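Local coordinates for protein GH26C (Muricauda sp. MAR_2010_75, PDB 6Q78) that probably hydrolyses beta-1,4-mannosidic linkages in mannans, as a family 26 glycoside hydrolase with endo-beta-mannanase activity and a TIM-barrel catalytic domain, at residues S130-F133 / F134-N138; Q139-D142 / D143-A147; Q85-A88 / F89-F92; A204-T207 / K208-G212. All blocks are in the same frame, centred on the assembly; numbering follows the deposited sequence.

Contact 1 (S130-F133 / F134-N138)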
loop_
_atom_site.group_PDB
_atom_site.type_symbol
_atom_site.label_atom_id
_atom_site.label_comp_id
_atom_site.label_asym_id
_atom_site.label_seq_id
_atom_site.Cartn_x
_atom_site.Cartn_y
_atom_site.Cartn_z
ATOM N N SER A 130 -29.105 -2.282 -0.148
ATOM C CA SER A 130 -29.509 -1.104 -0.918
ATOM C C SER A 130 -28.485 0.017 -0.831
ATOM O O SER A 130 -28.619 1.025 -1.549
ATOM C CB SER A 130 -30.851 -0.578 -0.418
ATOM O OG SER A 130 -30.734 0.076 0.855
ATOM N N ASN A 131 -27.485 -0.133 0.019
ATOM C CA ASN A 131 -26.624 0.988 0.352
ATOM C C ASN A 131 -25.409 0.975 -0.555
ATOM O O ASN A 131 -24.729 -0.039 -0.664
ATOM C CB ASN A 131 -26.243 0.824 1.819
ATOM C CG ASN A 131 -25.334 1.949 2.318
ATOM O OD1 ASN A 131 -24.191 2.064 1.911
ATOM N ND2 ASN A 131 -25.849 2.774 3.239
ATOM N N TRP A 132 -25.153 2.100 -1.235
ATOM C CA TRP A 132 -24.076 2.120 -2.234
ATOM C C TRP A 132 -22.712 1.864 -1.604
ATOM O O TRP A 132 -21.875 1.185 -2.195
ATOM C CB TRP A 132 -24.094 3.453 -3.010
ATOM C CG TRP A 132 -23.045 3.511 -4.099
ATOM C CD1 TRP A 132 -23.106 2.894 -5.326
ATOM C CD2 TRP A 132 -21.761 4.147 -4.030
ATOM N NE1 TRP A 132 -21.955 3.128 -6.032
ATOM C CE2 TRP A 132 -21.115 3.903 -5.269
ATOM C CE3 TRP A 132 -21.094 4.886 -3.041
ATOM C CZ2 TRP A 132 -19.832 4.402 -5.553
ATOM C CZ3 TRP A 132 -19.824 5.372 -3.319
ATOM C CH2 TRP A 132 -19.198 5.100 -4.568
ATOM N N PHE A 133 -22.468 2.400 -0.416
ATOM C CA PHE A 133 -21.172 2.195 0.216
ATOM C C PHE A 133 -20.980 0.733 0.585
ATOM O O PHE A 133 -19.887 0.191 0.391
ATOM C CB PHE A 133 -21.012 3.095 1.448
ATOM C CG PHE A 133 -21.063 4.553 1.120
ATOM C CD1 PHE A 133 -19.953 5.214 0.592
ATOM C CD2 PHE A 133 -22.245 5.240 1.286
ATOM C CE1 PHE A 133 -20.062 6.544 0.242
ATOM C CE2 PHE A 133 -22.322 6.590 0.949
ATOM C CZ PHE A 133 -21.234 7.206 0.414
ATOM N N PHE A 134 -22.044 0.063 1.056
ATOM C CA PHE A 134 -21.934 -1.367 1.313
ATOM C C PHE A 134 -21.724 -2.133 0.017
ATOM O O PHE A 134 -20.971 -3.123 -0.012
ATOM C CB PHE A 134 -23.165 -1.886 2.077
ATOM C CG PHE A 134 -23.133 -3.373 2.257
ATOM C CD1 PHE A 134 -23.962 -4.196 1.533
ATOM C CD2 PHE A 134 -22.183 -3.918 3.094
ATOM C CE1 PHE A 134 -23.887 -5.576 1.681
ATOM C CE2 PHE A 134 -22.077 -5.300 3.239
ATOM C CZ PHE A 134 -22.926 -6.125 2.546
ATOM N N GLN A 135 -22.381 -1.716 -1.074
ATOM C CA GLN A 135 -22.129 -2.373 -2.356
ATOM C C GLN A 135 -20.661 -2.263 -2.737
ATOM O O GLN A 135 -20.074 -3.232 -3.267
ATOM C CB GLN A 135 -23.023 -1.764 -3.444
ATOM C CG GLN A 135 -24.493 -2.085 -3.232
ATOM C CD GLN A 135 -25.390 -1.276 -4.131
ATOM O OE1 GLN A 135 -24.920 -0.630 -5.070
ATOM N NE2 GLN A 135 -26.700 -1.293 -3.843
ATOM N N GLN A 136 -20.028 -1.104 -2.483
ATOM C CA GLN A 136 -18.592 -0.969 -2.772
ATOM C C GLN A 136 -17.781 -1.884 -1.871
ATOM O O GLN A 136 -16.840 -2.537 -2.336
ATOM C CB GLN A 136 -18.152 0.492 -2.601
ATOM C CG GLN A 136 -18.890 1.457 -3.587
ATOM C CD GLN A 136 -18.678 1.037 -5.033
ATOM O OE1 GLN A 136 -17.559 1.096 -5.544
ATOM N NE2 GLN A 136 -19.728 0.559 -5.673
ATOM N N GLU A 137 -18.129 -1.932 -0.585
ATOM C CA GLU A 137 -17.470 -2.818 0.376
ATOM C C GLU A 137 -17.524 -4.260 -0.103
ATOM O O GLU A 137 -16.512 -4.984 -0.063
ATOM C CB GLU A 137 -18.193 -2.684 1.718
ATOM C CG GLU A 137 -17.762 -3.740 2.718
ATOM C CD GLU A 137 -18.442 -3.558 4.058
ATOM O OE1 GLU A 137 -18.734 -2.405 4.415
ATOM O OE2 GLU A 137 -18.665 -4.562 4.781
ATOM N N ASN A 138 -18.680 -4.687 -0.594
ATOM C CA ASN A 138 -18.830 -6.074 -1.025
ATOM C C ASN A 138 -18.040 -6.361 -2.287
ATOM O O ASN A 138 -17.491 -7.471 -2.449
ATOM C CB ASN A 138 -20.301 -6.347 -1.278
ATOM C CG ASN A 138 -20.580 -7.781 -1.491
ATOM O OD1 ASN A 138 -20.568 -8.569 -0.543
ATOM N ND2 ASN A 138 -20.851 -8.149 -2.739
#

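Contact 2 (Q139-D142 / D143-A147)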
loop_
_atom_site.group_PDB
_atom_site.type_symbol
_atom_site.label_atom_id
_atom_site.label_comp_id
_atom_site.label_asym_id
_atom_site.label_seq_id
_atom_site.Cartn_x
_atom_site.Cartn_y
_atom_site.Cartn_z
ATOM N N GLN A 139 -17.980 -5.390 -3.203
ATOM C CA GLN A 139 -17.138 -5.567 -4.380
ATOM C C GLN A 139 -15.652 -5.626 -4.008
ATOM O O GLN A 139 -14.899 -6.452 -4.557
ATOM C CB GLN A 139 -17.383 -4.440 -5.387
ATOM C CG GLN A 139 -16.558 -4.745 -6.697
ATOM C CD GLN A 139 -17.001 -6.064 -7.355
ATOM O OE1 GLN A 139 -16.246 -7.078 -7.416
ATOM N NE2 GLN A 139 -18.224 -6.071 -7.833
ATOM N N ILE A 140 -15.205 -4.781 -3.063
ATOM C CA ILE A 140 -13.833 -4.872 -2.566
ATOM C C ILE A 140 -13.583 -6.249 -1.980
ATOM O O ILE A 140 -12.569 -6.910 -2.281
ATOM C CB ILE A 140 -13.564 -3.762 -1.533
ATOM C CG1 ILE A 140 -13.560 -2.407 -2.223
ATOM C CG2 ILE A 140 -12.201 -4.025 -0.852
ATOM C CD1 ILE A 140 -13.762 -1.218 -1.237
ATOM N N ARG A 141 -14.505 -6.708 -1.143
ATOM C CA ARG A 141 -14.324 -8.027 -0.512
ATOM C C ARG A 141 -14.205 -9.137 -1.570
ATOM O O ARG A 141 -13.279 -9.974 -1.518
ATOM C CB ARG A 141 -15.511 -8.300 0.422
ATOM C CG ARG A 141 -15.383 -9.600 1.210
ATOM C CD ARG A 141 -16.375 -9.625 2.416
ATOM N NE ARG A 141 -16.192 -10.871 3.168
ATOM C CZ ARG A 141 -16.702 -12.026 2.741
ATOM N NH1 ARG A 141 -17.391 -12.057 1.601
ATOM N NH2 ARG A 141 -16.526 -13.154 3.425
ATOM N N ASP A 142 -15.067 -9.104 -2.596
ATOM C CA ASP A 142 -14.985 -10.107 -3.660
ATOM C C ASP A 142 -13.649 -10.025 -4.413
ATOM O O ASP A 142 -13.049 -11.064 -4.725
ATOM C CB ASP A 142 -16.117 -9.898 -4.644
ATOM C CG ASP A 142 -17.472 -10.366 -4.102
ATOM O OD1 ASP A 142 -17.533 -10.987 -3.001
ATOM O OD2 ASP A 142 -18.474 -10.110 -4.786
ATOM N N ASP A 143 -13.151 -8.813 -4.686
ATOM C CA ASP A 143 -11.886 -8.685 -5.420
ATOM C C ASP A 143 -10.708 -9.153 -4.568
ATOM O O ASP A 143 -9.782 -9.802 -5.087
ATOM C CB ASP A 143 -11.672 -7.221 -5.844
ATOM C CG ASP A 143 -12.579 -6.780 -6.981
ATOM O OD1 ASP A 143 -12.583 -5.538 -7.297
ATOM O OD2 ASP A 143 -13.292 -7.624 -7.543
ATOM N N VAL A 144 -10.745 -8.874 -3.254
ATOM C CA VAL A 144 -9.679 -9.314 -2.353
ATOM C C VAL A 144 -9.657 -10.841 -2.237
ATOM O O VAL A 144 -8.574 -11.461 -2.229
ATOM C CB VAL A 144 -9.855 -8.615 -0.992
ATOM C CG1 VAL A 144 -9.012 -9.278 0.136
ATOM C CG2 VAL A 144 -9.438 -7.143 -1.132
ATOM N N LEU A 145 -10.836 -11.464 -2.111
ATOM C CA LEU A 145 -10.873 -12.921 -2.030
ATOM C C LEU A 145 -10.416 -13.545 -3.334
ATOM O O LEU A 145 -9.682 -14.558 -3.314
ATOM C CB LEU A 145 -12.271 -13.431 -1.661
ATOM C CG LEU A 145 -12.825 -12.966 -0.317
ATOM C CD1 LEU A 145 -14.262 -13.535 -0.151
ATOM C CD2 LEU A 145 -11.938 -13.457 0.818
ATOM N N ARG A 146 -10.827 -12.966 -4.478
ATOM C CA ARG A 146 -10.338 -13.417 -5.786
ATOM C C ARG A 146 -8.819 -13.321 -5.846
ATOM O O ARG A 146 -8.121 -14.267 -6.268
ATOM C CB ARG A 146 -10.952 -12.525 -6.871
ATOM C CG ARG A 146 -10.279 -12.571 -8.268
ATOM C CD ARG A 146 -11.115 -11.749 -9.248
ATOM N NE ARG A 146 -10.496 -11.533 -10.542
ATOM C CZ ARG A 146 -10.998 -10.716 -11.461
ATOM N NH1 ARG A 146 -12.106 -10.029 -11.198
ATOM N NH2 ARG A 146 -10.385 -10.572 -12.632
ATOM N N ALA A 147 -8.275 -12.181 -5.407
ATOM C CA ALA A 147 -6.824 -12.015 -5.418
ATOM C C ALA A 147 -6.146 -13.079 -4.563
ATOM O O ALA A 147 -5.173 -13.719 -5.000
ATOM C CB ALA A 147 -6.452 -10.603 -4.926
#

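Contact 3 (Q85-A88 / F89-F92)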
loop_
_atom_site.group_PDB
_atom_site.type_symbol
_atom_site.label_atom_id
_atom_site.label_comp_id
_atom_site.label_asym_id
_atom_site.label_seq_id
_atom_site.Cartn_x
_atom_site.Cartn_y
_atom_site.Cartn_z
ATOM N N GLN A 85 -1.237 -3.176 -8.697
ATOM C CA GLN A 85 -1.956 -1.962 -9.067
ATOM C C GLN A 85 -3.206 -1.820 -8.197
ATOM O O GLN A 85 -3.907 -2.811 -7.902
ATOM C CB GLN A 85 -2.304 -1.944 -10.573
ATOM C CG GLN A 85 -3.012 -0.667 -11.032
ATOM C CD GLN A 85 -2.861 -0.437 -12.546
ATOM O OE1 GLN A 85 -2.679 -1.375 -13.329
ATOM N NE2 GLN A 85 -2.933 0.817 -12.954
ATOM N N GLN A 86 -3.467 -0.579 -7.804
ATOM C CA GLN A 86 -4.666 -0.248 -7.032
ATOM C C GLN A 86 -5.904 -0.564 -7.873
ATOM O O GLN A 86 -5.973 -0.193 -9.050
ATOM C CB GLN A 86 -4.641 1.248 -6.701
ATOM C CG GLN A 86 -5.732 1.696 -5.753
ATOM C CD GLN A 86 -5.469 1.277 -4.324
ATOM O OE1 GLN A 86 -4.422 0.759 -3.995
ATOM N NE2 GLN A 86 -6.461 1.533 -3.456
ATOM N N ASP A 87 -6.888 -1.230 -7.252
ATOM C CA ASP A 87 -8.187 -1.489 -7.891
ATOM C C ASP A 87 -8.056 -2.169 -9.249
ATOM O O ASP A 87 -8.813 -1.900 -10.192
ATOM C CB ASP A 87 -9.031 -0.209 -7.963
ATOM C CG ASP A 87 -9.413 0.302 -6.587
ATOM O OD1 ASP A 87 -9.559 -0.494 -5.662
ATOM O OD2 ASP A 87 -9.567 1.527 -6.423
ATOM N N ALA A 88 -7.094 -3.081 -9.352
ATOM C CA ALA A 88 -6.813 -3.687 -10.659
ATOM C C ALA A 88 -8.023 -4.445 -11.216
ATOM O O ALA A 88 -8.133 -4.594 -12.440
ATOM C CB ALA A 88 -5.615 -4.624 -10.546
ATOM N N PHE A 89 -8.903 -4.978 -10.359
ATOM C CA PHE A 89 -10.049 -5.764 -10.828
ATOM C C PHE A 89 -11.353 -4.967 -10.955
ATOM O O PHE A 89 -12.360 -5.547 -11.397
ATOM C CB PHE A 89 -10.251 -6.993 -9.932
ATOM C CG PHE A 89 -9.047 -7.921 -9.859
ATOM C CD1 PHE A 89 -8.352 -8.292 -10.995
ATOM C CD2 PHE A 89 -8.648 -8.435 -8.642
ATOM C CE1 PHE A 89 -7.250 -9.135 -10.922
ATOM C CE2 PHE A 89 -7.539 -9.286 -8.554
ATOM C CZ PHE A 89 -6.841 -9.630 -9.711
ATOM N N SER A 90 -11.335 -3.660 -10.660
ATOM C CA SER A 90 -12.557 -2.853 -10.666
ATOM C C SER A 90 -12.411 -1.474 -11.309
ATOM O O SER A 90 -13.433 -0.780 -11.484
ATOM C CB SER A 90 -13.032 -2.653 -9.217
ATOM O OG SER A 90 -12.001 -2.054 -8.407
ATOM N N SER A 91 -11.196 -1.031 -11.651
ATOM C CA SER A 91 -10.978 0.282 -12.253
ATOM C C SER A 91 -10.116 0.101 -13.488
ATOM O O SER A 91 -9.043 -0.510 -13.416
ATOM C CB SER A 91 -10.312 1.242 -11.260
ATOM O OG SER A 91 -10.439 2.602 -11.715
ATOM N N PHE A 92 -10.620 0.569 -14.632
ATOM C CA PHE A 92 -10.007 0.289 -15.912
ATOM C C PHE A 92 -9.920 1.558 -16.734
ATOM O O PHE A 92 -10.825 2.399 -16.688
ATOM C CB PHE A 92 -10.847 -0.734 -16.701
ATOM C CG PHE A 92 -11.298 -1.922 -15.877
ATOM C CD1 PHE A 92 -12.509 -1.890 -15.198
ATOM C CD2 PHE A 92 -10.505 -3.052 -15.789
ATOM C CE1 PHE A 92 -12.928 -2.990 -14.445
ATOM C CE2 PHE A 92 -10.917 -4.158 -15.055
ATOM C CZ PHE A 92 -12.123 -4.125 -14.378
HETATM O O HOH W 1 -6.612 0.148 -11.912
HETATM O O HOH W 2 -7.282 -2.712 -14.213
#

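Contact 4 (A204-T207 / K208-G212)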
loop_
_atom_site.group_PDB
_atom_site.type_symbol
_atom_site.label_atom_id
_atom_site.label_comp_id
_atom_site.label_asym_id
_atom_site.label_seq_id
_atom_site.Cartn_x
_atom_site.Cartn_y
_atom_site.Cartn_z
ATOM N N ALA A 204 -11.691 -4.015 11.649
ATOM C CA ALA A 204 -11.390 -5.337 12.197
ATOM C C ALA A 204 -12.430 -6.365 11.786
ATOM O O ALA A 204 -12.068 -7.493 11.413
ATOM C CB ALA A 204 -11.293 -5.255 13.719
ATOM N N SER A 205 -13.723 -6.023 11.865
ATOM C CA SER A 205 -14.746 -6.998 11.508
ATOM C C SER A 205 -14.672 -7.327 10.022
ATOM O O SER A 205 -14.799 -8.503 9.631
ATOM C CB SER A 205 -16.138 -6.523 11.931
ATOM O OG SER A 205 -16.540 -5.412 11.178
ATOM N N PHE A 206 -14.408 -6.325 9.175
ATOM C CA PHE A 206 -14.242 -6.625 7.758
ATOM C C PHE A 206 -13.037 -7.526 7.553
ATOM O O PHE A 206 -13.098 -8.516 6.800
ATOM C CB PHE A 206 -14.079 -5.317 6.958
ATOM C CG PHE A 206 -13.845 -5.526 5.490
ATOM C CD1 PHE A 206 -12.561 -5.673 4.987
ATOM C CD2 PHE A 206 -14.922 -5.625 4.616
ATOM C CE1 PHE A 206 -12.361 -5.851 3.621
ATOM C CE2 PHE A 206 -14.721 -5.836 3.260
ATOM C CZ PHE A 206 -13.460 -5.946 2.760
ATOM N N THR A 207 -11.908 -7.157 8.162
ATOM C CA THR A 207 -10.679 -7.918 7.931
ATOM C C THR A 207 -10.807 -9.364 8.424
ATOM O O THR A 207 -10.348 -10.308 7.749
ATOM C CB THR A 207 -9.531 -7.192 8.625
ATOM O OG1 THR A 207 -9.354 -5.896 8.033
ATOM C CG2 THR A 207 -8.207 -7.963 8.474
ATOM N N LYS A 208 -11.436 -9.574 9.589
ATOM C CA LYS A 208 -11.588 -10.935 10.102
ATOM C C LYS A 208 -12.635 -11.731 9.345
ATOM O O LYS A 208 -12.739 -12.946 9.581
ATOM C CB LYS A 208 -11.996 -10.892 11.553
ATOM C CG LYS A 208 -10.944 -10.398 12.475
ATOM C CD LYS A 208 -11.567 -10.396 13.876
ATOM C CE LYS A 208 -10.629 -9.984 14.899
ATOM N NZ LYS A 208 -11.367 -10.135 16.197
ATOM N N SER A 209 -13.386 -11.100 8.442
ATOM C CA SER A 209 -14.380 -11.779 7.626
ATOM C C SER A 209 -13.786 -12.344 6.349
ATOM O O SER A 209 -14.491 -13.060 5.634
ATOM C CB SER A 209 -15.532 -10.834 7.226
ATOM O OG SER A 209 -15.222 -10.069 6.061
ATOM N N LEU A 210 -12.523 -12.022 6.031
ATOM C CA LEU A 210 -11.943 -12.371 4.732
ATOM C C LEU A 210 -11.435 -13.804 4.781
ATOM O O LEU A 210 -10.305 -14.052 5.222
ATOM C CB LEU A 210 -10.786 -11.428 4.405
ATOM C CG LEU A 210 -11.156 -9.962 4.312
ATOM C CD1 LEU A 210 -9.881 -9.130 4.149
ATOM C CD2 LEU A 210 -12.103 -9.743 3.086
ATOM N N VAL A 211 -12.261 -14.746 4.328
ATOM C CA VAL A 211 -11.900 -16.174 4.322
ATOM C C VAL A 211 -11.768 -16.633 2.870
ATOM O O VAL A 211 -12.728 -16.535 2.093
ATOM C CB VAL A 211 -12.915 -17.029 5.096
ATOM C CG1 VAL A 211 -12.474 -18.503 5.007
ATOM C CG2 VAL A 211 -13.029 -16.563 6.541
ATOM N N GLY A 212 -10.577 -17.132 2.505
ATOM C CA GLY A 212 -10.336 -17.603 1.147
ATOM C C GLY A 212 -11.041 -18.920 0.865
ATOM O O GLY A 212 -11.634 -19.562 1.739
#

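Contact 1 (S130-F133 / F134-N138)
W132 and Q136, one helical turn apart, meet over a face of the indole. Q136 CG sits 3.6 Å from the centroid of the six-membered ring and 10° off its normal, which satisfies a CH-pi contact. Beyond CG the chain bends (chi2 -57°), and this fold lays the terminal amide over the indole with the two planes 12° apart; CD comes 3.6 Å from W132 CZ2. The amide NE2 and the indole NE1 are both donors, so their nearness is not a hydrogen bond; the near-parallel planes make it a stack. Replacing Q136 by an alanine would probably uncover this side of the indole and leave the ring freer to turn about its chi torsions. Q135 runs back along the chain toward N131, its CG 3.3 Å from N131 O and its NE2 hydrogen-bonded to P129 O.

What positions these side chains is the first turn of the helix. N131 is its N-cap: OD1 accepts from F134 N at 3.1 Å, while its ND2 is tied to L124 O. The backbone pattern starts with Q135 N to N131 O at 2.9 Å and runs on through Q136 N to W132 O and E137 N to F133 O.

Outside the turn, F119 meets W132 edge-to-face, F133 rests on D122 and L124, and E137 forms a salt bridge with K202 of helix 193-208. Helix 132-150 thus starts at the surface, as the helical crossover from strand 112-116 to strand 153-157.

Contact 2 (Q139-D142 / D143-A147)
I140 and V144 form the inward-facing, apolar part of this helical turn, with I140 CG2 4.2 Å from V144 CG2. Their link is closer along the backbone, where V144 N donates to I140 O at 2.9 Å. Bonds of the same length join D143 N to Q139 O, L145 N to R141 O and R146 N to D142 O, giving an unbroken alpha-helical ladder.

D143, like V144, is buried. With CG anti to its carbonyl carbon (chi1 -73°), the carboxylate folds back along the helix, so that CG lies 3.4 Å from Q139 O, and F89 and S90 pack against it. An alanine in place of D143 would probably open a gap where F89 and S90 pack and remove part of their support.

The looser part is the pair R141 and L145. R141 extends from CG to NE, and L145 CD1 lies over one face of its guanidinium, 3.8 Å above the plane and offset toward the rim; the nearest nitrogen, R141 NH1, is 3.9 Å from that methyl. The guanidinium is held by its hydrogen bond from NH2 to S209 O. Q139, on the same side as D143, is the exposed residue of this turn.

I140 and V144 both lean on S115 of strand 112-116 and F156 of strand 153-157, the two parallel strands that helix 132-150 connects in a beta-alpha-beta unit, while R141 and L145 face the loop after helix 193-208.

Contact 3 (Q85-A88 / F89-F92)
D87 and S91 are drawn together by one carbonyl. D87 O accepts from S91 N at 2.9 Å, nearly in line with its C=O bond (160° at the oxygen), and also from S90 N at 3.1 Å. The second donor stands well above the carbonyl plane, 61° out of it, so the two N-H groups approach the same oxygen from clearly different directions. The chain accordingly curls through A88, F89 and S90 in a single tight turn.

The side chain of D87 can be followed outward from this point. Its CB meets both serines, 3.5 Å from S90 OG and 3.8 Å from S91 CB; CG passes 3.9 Å from S90 OG, and OD1 stays 4.0 Å from the same hydroxyl. Contact therefore thins toward the carboxylate; the D87 side chain also packs on Y374. S90 OG comes near because it stands between its own backbone N and carbonyl carbon (chi1 56°).

Strand 81-86 is one of the parallel strands of the TIM barrel, and the chain leaves its C-terminal end here through a type II beta turn from Q85 to A88. In this fold the loops at that end of the strands surround the catalytic face.

Two waters join the arms of the bend: one bridges A88 O and S91 O, the other lies within hydrogen-bonding distance of Q86 O and S91 O. S91 OG is bonded to N375 O, beyond strand 369-372, and F92 CE2 lies 3.8 Å from A88 O. F89 turns the other way, to helix 132-150, where R146 makes a cation-pi contact with its ring.

Contact 4 (A204-T207 / K208-G212)
K208 N donates to A204 O in the alpha-helical manner, at 2.8 Å and 163°, and two i to i+3 bonds follow: S209 N to F206 O, and L210 N to T207 O at 3.3 Å. Both of these donors stand more than 60° out of the acceptor's carbonyl plane.

F206 O takes a second bond, from S209 OG at 2.7 Å. That hydroxyl sits between its own backbone N and carbonyl carbon (chi1 85°), the rotation that turns it back on the preceding turn. F206 and L210 carry the apolar side: F206 CE1 approaches L210 CD2 to 3.9 Å, and L210 CG lies 3.5 Å from F206 O. The extended chain of K208 passes A204 O, with CG 3.3 Å away, and its NZ is bonded to L260 O.

R141 of helix 132-150 lies against both F206 and L210, while T207 and L210 touch I220 of strand 220-223. Here the chain passes from helix 193-208 into the loop that leads to strand 220-223, the next parallel strand, as in the alternating alpha and beta segments of a TIM barrel.

Overall arrangement
Along the chain the order is contact 3, contact 1, contact 2, contact 4, all within the family 26 range. Contacts 1 and 2 follow each other on helix 132-150, their centres 13 Å apart. Contact 2 is the hub: its centre lies 11 Å from those of contacts 3 and 4, and it touches both, on different flanks of the helix. Contacts 3 and 4 do not meet, with nearest atoms about 11 Å apart, whereas contact 1 reaches contact 4 through E137 and F206. One barrel helix thus ties the loop after strand 81-86 to the end of helix 193-208, joining successive parts of the TIM barrel.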